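Local structure of envelope polyprotein (Puumala orthohantavirus, 5FXU) at residues 208-221 with 331-343. The protein forms the ectodomain of the viral surface glycoprotein Gn, a glycosylated and antigenic part of the hantavirus envelope that probably takes part in host-cell entry. Residues are numbered along the deposited sequence; the frame is centred on the assembly and turned at random.
With NAG (2-acetamido-2-deoxy-beta-D-glucopyranose), chain D; NAG (2-acetamido-2-deoxy-beta-D-glucopyranose), chain B.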
loop_
_atom_site.group_PDB
_atom_site.type_symbol
_atom_site.label_atom_id
_atom_site.label_comp_id
_atom_site.label_asym_id
_atom_site.label_seq_id
_atom_site.Cartn_x
_atom_site.Cartn_y
_atom_site.Cartn_z
ATOM N N LEU A 208 14.554 -5.809 3.236
ATOM C CA LEU A 208 13.975 -5.090 2.102
ATOM C C LEU A 208 14.666 -3.753 1.780
ATOM O O LEU A 208 14.921 -3.465 0.608
ATOM C CB LEU A 208 12.481 -4.893 2.329
ATOM C CG LEU A 208 11.665 -4.155 1.274
ATOM C CD1 LEU A 208 11.774 -4.867 -0.069
ATOM C CD2 LEU A 208 10.217 -4.062 1.728
ATOM N N GLU A 209 15.002 -2.961 2.797
ATOM C CA GLU A 209 15.611 -1.658 2.545
ATOM C C GLU A 209 17.021 -1.787 1.970
ATOM O O GLU A 209 17.461 -0.908 1.212
ATOM C CB GLU A 209 15.612 -0.785 3.799
ATOM C CG GLU A 209 16.053 0.658 3.588
ATOM C CD GLU A 209 15.304 1.399 2.475
ATOM O OE1 GLU A 209 14.092 1.183 2.284
ATOM O OE2 GLU A 209 15.922 2.250 1.809
ATOM N N LYS A 210 17.719 -2.882 2.290
ATOM C CA LYS A 210 19.008 -3.174 1.640
ATOM C C LYS A 210 18.865 -3.339 0.133
ATOM O O LYS A 210 19.737 -2.882 -0.621
ATOM C CB LYS A 210 19.700 -4.397 2.243
ATOM C CG LYS A 210 20.185 -4.190 3.682
ATOM C CD LYS A 210 21.191 -5.264 4.095
ATOM C CE LYS A 210 21.844 -5.005 5.488
ATOM N NZ LYS A 210 22.211 -3.611 5.934
ATOM N N SER A 211 17.765 -3.943 -0.316
ATOM C CA SER A 211 17.513 -4.065 -1.746
ATOM C C SER A 211 17.384 -2.711 -2.390
ATOM O O SER A 211 17.990 -2.463 -3.429
ATOM C CB SER A 211 16.262 -4.893 -2.041
ATOM O OG SER A 211 16.283 -6.137 -1.346
ATOM N N PHE A 212 16.677 -1.788 -1.741
ATOM C CA PHE A 212 16.565 -0.423 -2.264
ATOM C C PHE A 212 17.922 0.272 -2.300
ATOM O O PHE A 212 18.248 0.977 -3.250
ATOM C CB PHE A 212 15.565 0.424 -1.436
ATOM C CG PHE A 212 14.134 0.112 -1.712
ATOM C CD1 PHE A 212 13.548 0.524 -2.890
ATOM C CD2 PHE A 212 13.375 -0.612 -0.806
ATOM C CE1 PHE A 212 12.239 0.215 -3.163
ATOM C CE2 PHE A 212 12.053 -0.915 -1.072
ATOM C CZ PHE A 212 11.485 -0.501 -2.253
ATOM N N GLU A 213 18.698 0.095 -1.241
ATOM C CA GLU A 213 20.016 0.744 -1.126
ATOM C C GLU A 213 20.998 0.293 -2.254
ATOM O O GLU A 213 21.649 1.136 -2.883
ATOM C CB GLU A 213 20.569 0.539 0.294
ATOM C CG GLU A 213 19.871 1.460 1.313
ATOM C CD GLU A 213 20.076 1.075 2.779
ATOM O OE1 GLU A 213 20.753 0.068 3.087
ATOM O OE2 GLU A 213 19.553 1.812 3.638
ATOM N N THR A 214 21.051 -1.010 -2.551
ATOM C CA THR A 214 21.865 -1.494 -3.698
ATOM C C THR A 214 21.463 -0.811 -5.010
ATOM O O THR A 214 22.305 -0.467 -5.824
ATOM C CB THR A 214 21.834 -3.012 -3.938
ATOM O OG1 THR A 214 20.513 -3.429 -4.321
ATOM C CG2 THR A 214 22.331 -3.775 -2.713
ATOM N N LEU A 215 20.173 -0.598 -5.201
ATOM C CA LEU A 215 19.693 0.018 -6.428
ATOM C C LEU A 215 20.029 1.517 -6.554
ATOM O O LEU A 215 20.312 1.991 -7.649
ATOM C CB LEU A 215 18.183 -0.220 -6.529
ATOM C CG LEU A 215 17.447 0.207 -7.792
ATOM C CD1 LEU A 215 17.993 -0.477 -9.039
ATOM C CD2 LEU A 215 15.975 -0.113 -7.607
ATOM N N VAL A 216 19.977 2.255 -5.445
ATOM C CA VAL A 216 20.110 3.741 -5.456
ATOM C C VAL A 216 21.220 4.360 -4.564
ATOM O O VAL A 216 21.221 5.572 -4.343
ATOM C CB VAL A 216 18.702 4.400 -5.208
ATOM C CG1 VAL A 216 18.734 5.916 -4.982
ATOM C CG2 VAL A 216 17.793 4.123 -6.403
ATOM N N GLN A 217 22.208 3.584 -4.104
ATOM C CA GLN A 217 23.236 4.177 -3.225
ATOM C C GLN A 217 24.644 4.103 -3.728
ATOM O O GLN A 217 25.026 3.207 -4.468
ATOM C CB GLN A 217 23.217 3.599 -1.802
ATOM C CG GLN A 217 22.215 4.266 -0.890
ATOM C CD GLN A 217 22.430 3.913 0.557
ATOM O OE1 GLN A 217 22.965 2.845 0.889
ATOM N NE2 GLN A 217 21.978 4.795 1.434
ATOM N N LYS A 218 25.413 5.064 -3.238
ATOM C CA LYS A 218 26.834 5.186 -3.543
ATOM C C LYS A 218 27.557 4.280 -2.526
ATOM O O LYS A 218 28.137 3.242 -2.878
ATOM C CB LYS A 218 27.342 6.659 -3.492
ATOM C CG LYS A 218 26.252 7.726 -3.527
ATOM C CD LYS A 218 25.681 8.032 -2.139
ATOM C CE LYS A 218 24.241 8.518 -2.236
ATOM N NZ LYS A 218 23.713 9.090 -0.966
ATOM N N THR A 219 27.422 4.651 -1.250
ATOM C CA THR A 219 28.187 4.083 -0.135
ATOM C C THR A 219 27.331 3.189 0.793
ATOM O O THR A 219 26.122 3.031 0.583
ATOM C CB THR A 219 28.850 5.230 0.665
ATOM O OG1 THR A 219 27.842 6.122 1.162
ATOM C CG2 THR A 219 29.832 6.019 -0.230
ATOM N N SER A 220 27.981 2.595 1.799
ATOM C CA SER A 220 27.348 1.638 2.724
ATOM C C SER A 220 26.614 2.257 3.933
ATOM O O SER A 220 27.220 2.933 4.770
ATOM C CB SER A 220 28.396 0.638 3.229
ATOM O OG SER A 220 27.773 -0.515 3.763
ATOM N N CYS A 221 25.304 2.003 4.008
ATOM C CA CYS A 221 24.502 2.268 5.212
ATOM C C CYS A 221 24.684 1.194 6.248
ATOM O O CYS A 221 24.679 0.018 5.930
ATOM C CB CYS A 221 23.001 2.329 4.917
ATOM S SG CYS A 221 22.385 3.796 4.102
ATOM N N GLY A 331 11.072 9.018 2.920
ATOM C CA GLY A 331 11.145 7.776 2.153
ATOM C C GLY A 331 12.241 7.712 1.090
ATOM O O GLY A 331 12.324 6.712 0.356
ATOM N N ASN A 332 13.076 8.757 1.004
ATOM C CA ASN A 332 14.180 8.814 0.034
ATOM C C ASN A 332 15.203 7.730 0.405
ATOM O O ASN A 332 15.810 7.768 1.472
ATOM C CB ASN A 332 14.784 10.238 -0.006
ATOM C CG ASN A 332 16.018 10.365 -0.881
ATOM O OD1 ASN A 332 16.481 9.402 -1.496
ATOM N ND2 ASN A 332 16.566 11.588 -0.930
ATOM N N HIS A 333 15.357 6.750 -0.485
ATOM C CA HIS A 333 16.239 5.596 -0.246
ATOM C C HIS A 333 17.743 5.913 -0.246
ATOM O O HIS A 333 18.537 5.148 0.327
ATOM C CB HIS A 333 15.928 4.484 -1.245
ATOM C CG HIS A 333 14.534 3.954 -1.115
ATOM N ND1 HIS A 333 14.141 3.149 -0.069
ATOM C CD2 HIS A 333 13.436 4.145 -1.872
ATOM C CE1 HIS A 333 12.863 2.852 -0.199
ATOM N NE2 HIS A 333 12.409 3.449 -1.284
ATOM N N SER A 334 18.124 7.039 -0.852
ATOM C CA SER A 334 19.518 7.519 -0.810
ATOM C C SER A 334 19.985 7.985 0.577
ATOM O O SER A 334 21.176 8.084 0.825
ATOM C CB SER A 334 19.706 8.667 -1.797
ATOM O OG SER A 334 19.290 8.297 -3.102
ATOM N N VAL A 335 19.049 8.301 1.462
ATOM C CA VAL A 335 19.347 8.695 2.847
ATOM C C VAL A 335 19.601 7.430 3.662
ATOM O O VAL A 335 19.035 6.386 3.353
ATOM C CB VAL A 335 18.163 9.529 3.405
ATOM C CG1 VAL A 335 18.230 9.724 4.908
ATOM C CG2 VAL A 335 18.124 10.876 2.698
ATOM N N CYS A 336 20.427 7.517 4.700
ATOM C CA CYS A 336 20.734 6.345 5.539
ATOM C C CYS A 336 19.864 6.243 6.777
ATOM O O CYS A 336 19.383 5.163 7.112
ATOM C CB CYS A 336 22.202 6.335 5.980
ATOM S SG CYS A 336 23.370 5.403 4.959
ATOM N N ASP A 337 19.671 7.360 7.463
ATOM C CA ASP A 337 19.005 7.354 8.764
ATOM C C ASP A 337 17.599 7.917 8.713
ATOM O O ASP A 337 17.257 8.697 7.830
ATOM C CB ASP A 337 19.826 8.159 9.780
ATOM C CG ASP A 337 21.181 7.532 10.072
ATOM O OD1 ASP A 337 21.268 6.288 10.201
ATOM O OD2 ASP A 337 22.158 8.301 10.194
ATOM N N LYS A 338 16.802 7.512 9.698
ATOM C CA LYS A 338 15.510 8.124 9.987
ATOM C C LYS A 338 14.476 7.990 8.867
ATOM O O LYS A 338 13.552 8.805 8.761
ATOM C CB LYS A 338 15.691 9.603 10.372
ATOM C CG LYS A 338 16.539 9.846 11.605
ATOM C CD LYS A 338 16.602 11.346 11.908
ATOM C CE LYS A 338 17.125 11.642 13.303
ATOM N NZ LYS A 338 18.446 10.992 13.548
ATOM N N LYS A 339 14.607 6.942 8.064
ATOM C CA LYS A 339 13.760 6.764 6.894
ATOM C C LYS A 339 12.737 5.657 7.094
ATOM O O LYS A 339 12.771 4.909 8.084
ATOM C CB LYS A 339 14.607 6.538 5.646
ATOM C CG LYS A 339 15.339 5.213 5.565
ATOM C CD LYS A 339 16.123 5.106 4.268
ATOM C CE LYS A 339 17.217 4.061 4.370
ATOM N NZ LYS A 339 17.927 3.936 3.076
ATOM N N THR A 340 11.795 5.591 6.155
ATOM C CA THR A 340 10.656 4.712 6.261
ATOM C C THR A 340 10.316 4.062 4.940
ATOM O O THR A 340 10.753 4.529 3.885
ATOM C CB THR A 340 9.395 5.482 6.695
ATOM O OG1 THR A 340 9.056 6.443 5.692
ATOM C CG2 THR A 340 9.618 6.189 8.013
ATOM N N LEU A 341 9.486 3.016 5.035
ATOM C CA LEU A 341 8.822 2.374 3.897
ATOM C C LEU A 341 7.329 2.547 4.068
ATOM O O LEU A 341 6.803 2.402 5.179
ATOM C CB LEU A 341 9.128 0.876 3.842
ATOM C CG LEU A 341 10.537 0.503 3.369
ATOM C CD1 LEU A 341 10.858 -0.921 3.769
ATOM C CD2 LEU A 341 10.674 0.668 1.875
ATOM N N PRO A 342 6.623 2.838 2.970
ATOM C CA PRO A 342 5.189 3.028 3.103
ATOM C C PRO A 342 4.437 1.700 3.223
ATOM O O PRO A 342 4.880 0.681 2.664
ATOM C CB PRO A 342 4.824 3.762 1.821
ATOM C CG PRO A 342 5.846 3.280 0.815
ATOM C CD PRO A 342 7.105 3.119 1.604
ATOM N N LEU A 343 3.297 1.730 3.923
ATOM C CA LEU A 343 2.460 0.543 4.123
ATOM C C LEU A 343 1.796 0.058 2.845
ATOM O O LEU A 343 1.669 -1.150 2.633
ATOM C CB LEU A 343 1.383 0.787 5.189
ATOM C CG LEU A 343 1.825 0.937 6.629
ATOM C CD1 LEU A 343 0.676 0.475 7.521
ATOM C CD2 LEU A 343 3.097 0.191 6.987
HETATM C C1 NAG D . 17.767 11.911 -1.657
HETATM C C2 NAG D . 17.632 13.306 -2.219
HETATM C C3 NAG D . 18.916 13.701 -2.936
HETATM C C4 NAG D . 20.086 13.688 -1.955
HETATM C C5 NAG D . 20.141 12.335 -1.240
HETATM C C6 NAG D . 21.146 12.360 -0.091
HETATM C C7 NAG D . 15.391 14.070 -2.971
HETATM C C8 NAG D . 15.232 15.006 -1.804
HETATM N N2 NAG D . 16.495 13.326 -3.118
HETATM O O3 NAG D . 18.743 15.002 -3.507
HETATM O O4 NAG D . 21.314 13.875 -2.680
HETATM O O5 NAG D . 18.855 11.956 -0.724
HETATM O O6 NAG D . 20.665 13.223 0.943
HETATM O O7 NAG D . 14.510 13.984 -3.803
HETATM C C1 NAG B . 21.923 15.183 -2.580
HETATM C C2 NAG B . 23.361 15.030 -3.083
HETATM C C3 NAG B . 24.070 16.389 -3.200
HETATM C C4 NAG B . 23.240 17.351 -4.048
HETATM C C5 NAG B . 21.822 17.461 -3.472
HETATM C C6 NAG B . 20.922 18.350 -4.334
HETATM C C7 NAG B . 24.241 12.825 -2.393
HETATM C C8 NAG B . 25.031 12.094 -1.345
HETATM N N2 NAG B . 24.088 14.140 -2.183
HETATM O O3 NAG B . 25.371 16.249 -3.800
HETATM O O4 NAG B . 23.900 18.630 -4.087
HETATM O O5 NAG B . 21.215 16.165 -3.347
HETATM O O6 NAG B . 20.203 17.577 -5.304
HETATM O O7 NAG B . 23.772 12.238 -3.362
#
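E209 and E213, one turn apart on helix 208-216, converge on K339 in a salt-bridge network that ties the helix to the glycosylated loop 331-339 of the Gn head. K339 NZ donates to E213 OE2 at 2.7 Å, through the anti lone pair, and to E209 OE2 at 2.9 Å, where it lies well out of the carboxylate plane. K339 NZ also donates to V335 O at 2.7 Å, nearly in line with that carbonyl, and so braces its own loop. E209 OE2 serves a second donor: H333 ND1 approaches its syn lone pair at 2.7 Å, with a nearly straight N-H...O angle of 172°. The imidazole and carboxylate are almost coplanar, and the nearby ammonium would be expected to offset the clustered negative charge.

The H333 ring is sandwiched. The F212 ring forms an offset stack on one face, with planes 7° apart, while G331 O lies over the centre of the other. L341 CD2 packs 3.6 Å from F212 CE2, and L255 and M258 of helix 249-260 also touch F212. A type I turn from N332 to V335 brings H333 to the helix; within it, N332 ND2 carries the N-linked glycan while N332 OD1 accepts from S334 N in an Asx turn. Beyond the helix, the C221–C336 disulfide covalently closes the contact, the C221 SG and C336 SG atoms 2.1 Å apart with a chi3 of -109°.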